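Local coordinates for protein nicotinate phosphoribosyltransferase (Saccharomyces cerevisiae, PDB 1VLP) that catalyses the ATP-dependent joining of nicotinate to phosphoribosyl diphosphate, giving nicotinate ribonucleotide in the first step of NAD synthesis from nicotinic acid, at residues H399-I403 and T416-K421. Residues are numbered along the deposited sequence; the frame is centred on the assembly and turned at random.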
loop_
_atom_site.group_PDB
_atom_site.type_symbol
_atom_site.label_atom_id
_atom_site.label_comp_id
_atom_site.label_asym_id
_atom_site.label_seq_id
_atom_site.Cartn_x
_atom_site.Cartn_y
_atom_site.Cartn_z
ATOM N N HIS A 399 2.412 -21.709 -3.256
ATOM C CA HIS A 399 2.948 -20.701 -2.333
ATOM C C HIS A 399 3.242 -19.377 -3.056
ATOM O O HIS A 399 3.813 -19.394 -4.151
ATOM C CB HIS A 399 4.267 -21.189 -1.745
ATOM C CG HIS A 399 4.135 -22.387 -0.864
ATOM N ND1 HIS A 399 3.450 -22.350 0.329
ATOM C CD2 HIS A 399 4.582 -23.658 -1.011
ATOM C CE1 HIS A 399 3.499 -23.552 0.892
ATOM N NE2 HIS A 399 4.170 -24.359 0.092
ATOM N N ALA A 400 2.905 -18.257 -2.425
ATOM C CA ALA A 400 3.240 -16.922 -2.919
ATOM C C ALA A 400 4.431 -16.439 -2.087
ATOM O O ALA A 400 4.416 -16.581 -0.861
ATOM C CB ALA A 400 2.083 -15.975 -2.769
ATOM N N ILE A 401 5.451 -15.879 -2.740
ATOM C CA ILE A 401 6.679 -15.456 -2.023
ATOM C C ILE A 401 7.200 -14.133 -2.520
ATOM O O ILE A 401 6.868 -13.708 -3.619
ATOM C CB ILE A 401 7.833 -16.480 -2.167
ATOM C CG1 ILE A 401 8.280 -16.640 -3.652
ATOM C CG2 ILE A 401 7.423 -17.809 -1.575
ATOM C CD1 ILE A 401 9.685 -16.992 -3.852
ATOM N N LYS A 402 8.041 -13.511 -1.686
ATOM C CA LYS A 402 8.724 -12.286 -2.018
ATOM C C LYS A 402 10.181 -12.408 -1.585
ATOM O O LYS A 402 10.482 -12.835 -0.441
ATOM C CB LYS A 402 8.089 -11.086 -1.327
ATOM C CG LYS A 402 8.780 -9.805 -1.704
ATOM C CD LYS A 402 7.967 -8.591 -1.369
ATOM C CE LYS A 402 7.810 -8.436 0.081
ATOM N NZ LYS A 402 7.589 -6.991 0.365
ATOM N N ILE A 403 11.086 -12.020 -2.473
ATOM C CA ILE A 403 12.503 -12.100 -2.178
ATOM C C ILE A 403 12.936 -10.766 -1.577
ATOM O O ILE A 403 13.570 -10.743 -0.515
ATOM C CB ILE A 403 13.343 -12.492 -3.418
ATOM C CG1 ILE A 403 13.047 -13.949 -3.795
ATOM C CG2 ILE A 403 14.833 -12.308 -3.135
ATOM C CD1 ILE A 403 13.530 -14.335 -5.121
ATOM N N THR A 416 10.283 -22.782 -1.178
ATOM C CA THR A 416 9.940 -22.104 -2.416
ATOM C C THR A 416 10.915 -20.972 -2.671
ATOM O O THR A 416 11.394 -20.780 -3.801
ATOM C CB THR A 416 8.493 -21.588 -2.373
ATOM O OG1 THR A 416 7.607 -22.711 -2.147
ATOM C CG2 THR A 416 8.118 -20.897 -3.656
ATOM N N VAL A 417 11.217 -20.222 -1.625
ATOM C CA VAL A 417 12.127 -19.075 -1.734
ATOM C C VAL A 417 13.520 -19.579 -2.198
ATOM O O VAL A 417 14.155 -19.002 -3.110
ATOM C CB VAL A 417 12.226 -18.320 -0.383
ATOM C CG1 VAL A 417 13.382 -17.330 -0.390
ATOM C CG2 VAL A 417 10.874 -17.608 -0.044
ATOM N N LYS A 418 14.010 -20.645 -1.551
ATOM C CA LYS A 418 15.230 -21.292 -2.001
ATOM C C LYS A 418 15.241 -21.725 -3.473
ATOM O O LYS A 418 16.239 -21.453 -4.171
ATOM C CB LYS A 418 15.514 -22.516 -1.127
ATOM C CG LYS A 418 16.717 -23.310 -1.578
ATOM C CD LYS A 418 17.138 -24.303 -0.536
ATOM C CE LYS A 418 17.969 -25.389 -1.182
ATOM N NZ LYS A 418 18.699 -26.139 -0.147
ATOM N N ARG A 419 14.204 -22.429 -3.904
ATOM C CA ARG A 419 14.042 -22.915 -5.274
ATOM C C ARG A 419 14.067 -21.748 -6.277
ATOM O O ARG A 419 14.671 -21.849 -7.333
ATOM C CB ARG A 419 12.664 -23.553 -5.486
ATOM C CG ARG A 419 12.373 -24.942 -4.929
ATOM C CD ARG A 419 11.068 -25.561 -5.527
ATOM N NE ARG A 419 9.918 -24.636 -5.730
ATOM C CZ ARG A 419 9.638 -23.977 -6.859
ATOM N NH1 ARG A 419 10.427 -24.081 -7.914
ATOM N NH2 ARG A 419 8.566 -23.198 -6.942
ATOM N N VAL A 420 13.368 -20.663 -5.937
ATOM C CA VAL A 420 13.247 -19.470 -6.794
ATOM C C VAL A 420 14.585 -18.734 -6.899
ATOM O O VAL A 420 15.007 -18.371 -7.998
ATOM C CB VAL A 420 12.107 -18.490 -6.327
ATOM C CG1 VAL A 420 12.137 -17.163 -7.094
ATOM C CG2 VAL A 420 10.754 -19.114 -6.506
ATOM N N LYS A 421 15.278 -18.544 -5.781
ATOM C CA LYS A 421 16.610 -17.923 -5.824
ATOM C C LYS A 421 17.563 -18.667 -6.768
ATOM O O LYS A 421 18.373 -18.046 -7.486
ATOM C CB LYS A 421 17.210 -17.847 -4.436
ATOM C CG LYS A 421 16.660 -16.746 -3.597
ATOM C CD LYS A 421 17.075 -16.975 -2.165
ATOM C CE LYS A 421 16.876 -15.809 -1.290
ATOM N NZ LYS A 421 17.303 -16.216 0.093
#
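The one flat group that takes part in the contact, the imidazole of His399, meets Thr416 obliquely: its CD2 lies 3.4 Å from Thr416 OG1, a van der Waals approach rather than a hydrogen bond. That buried hydroxyl is bonded to Asp413, just before helix 414-423, so a small polar residue suits this position: its oxygen is satisfied there while its methyl turns to the apolar interior, and His399 forms the exposed margin of the contact. Inside it Ile401 takes over. Its CG2 touches both Thr416 CG2 and Val417 CG2, at 3.8 Å each. With chi1 at 63°, CG1 sits between the backbone N and the carbonyl carbon, and the chain carries CD1 onward to meet Val420 CG2 tip to tip at 3.6 Å. An alanine in place of Ile401 is likely to leave Val417 and Val420 without their shared apolar partner and open a gap beneath the helix. The branched Val420 suits a place with two isoleucine neighbours: CG2 meets Ile401, and CG1 lies 3.7 Å from Ile403 CD1. Lys421 lays its aliphatic CG near the same CD1, while its ammonium group reaches Asn410. Residues 399-402 alternate as an extended segment sandwiched between helices does: His399 and Ile401 face helix 414-423, Ala400 and Lys402 touch helix 244-254, docking this late helix of the NAPRTase family region onto the chain that leaves the antiparallel sheet at strand 398-399.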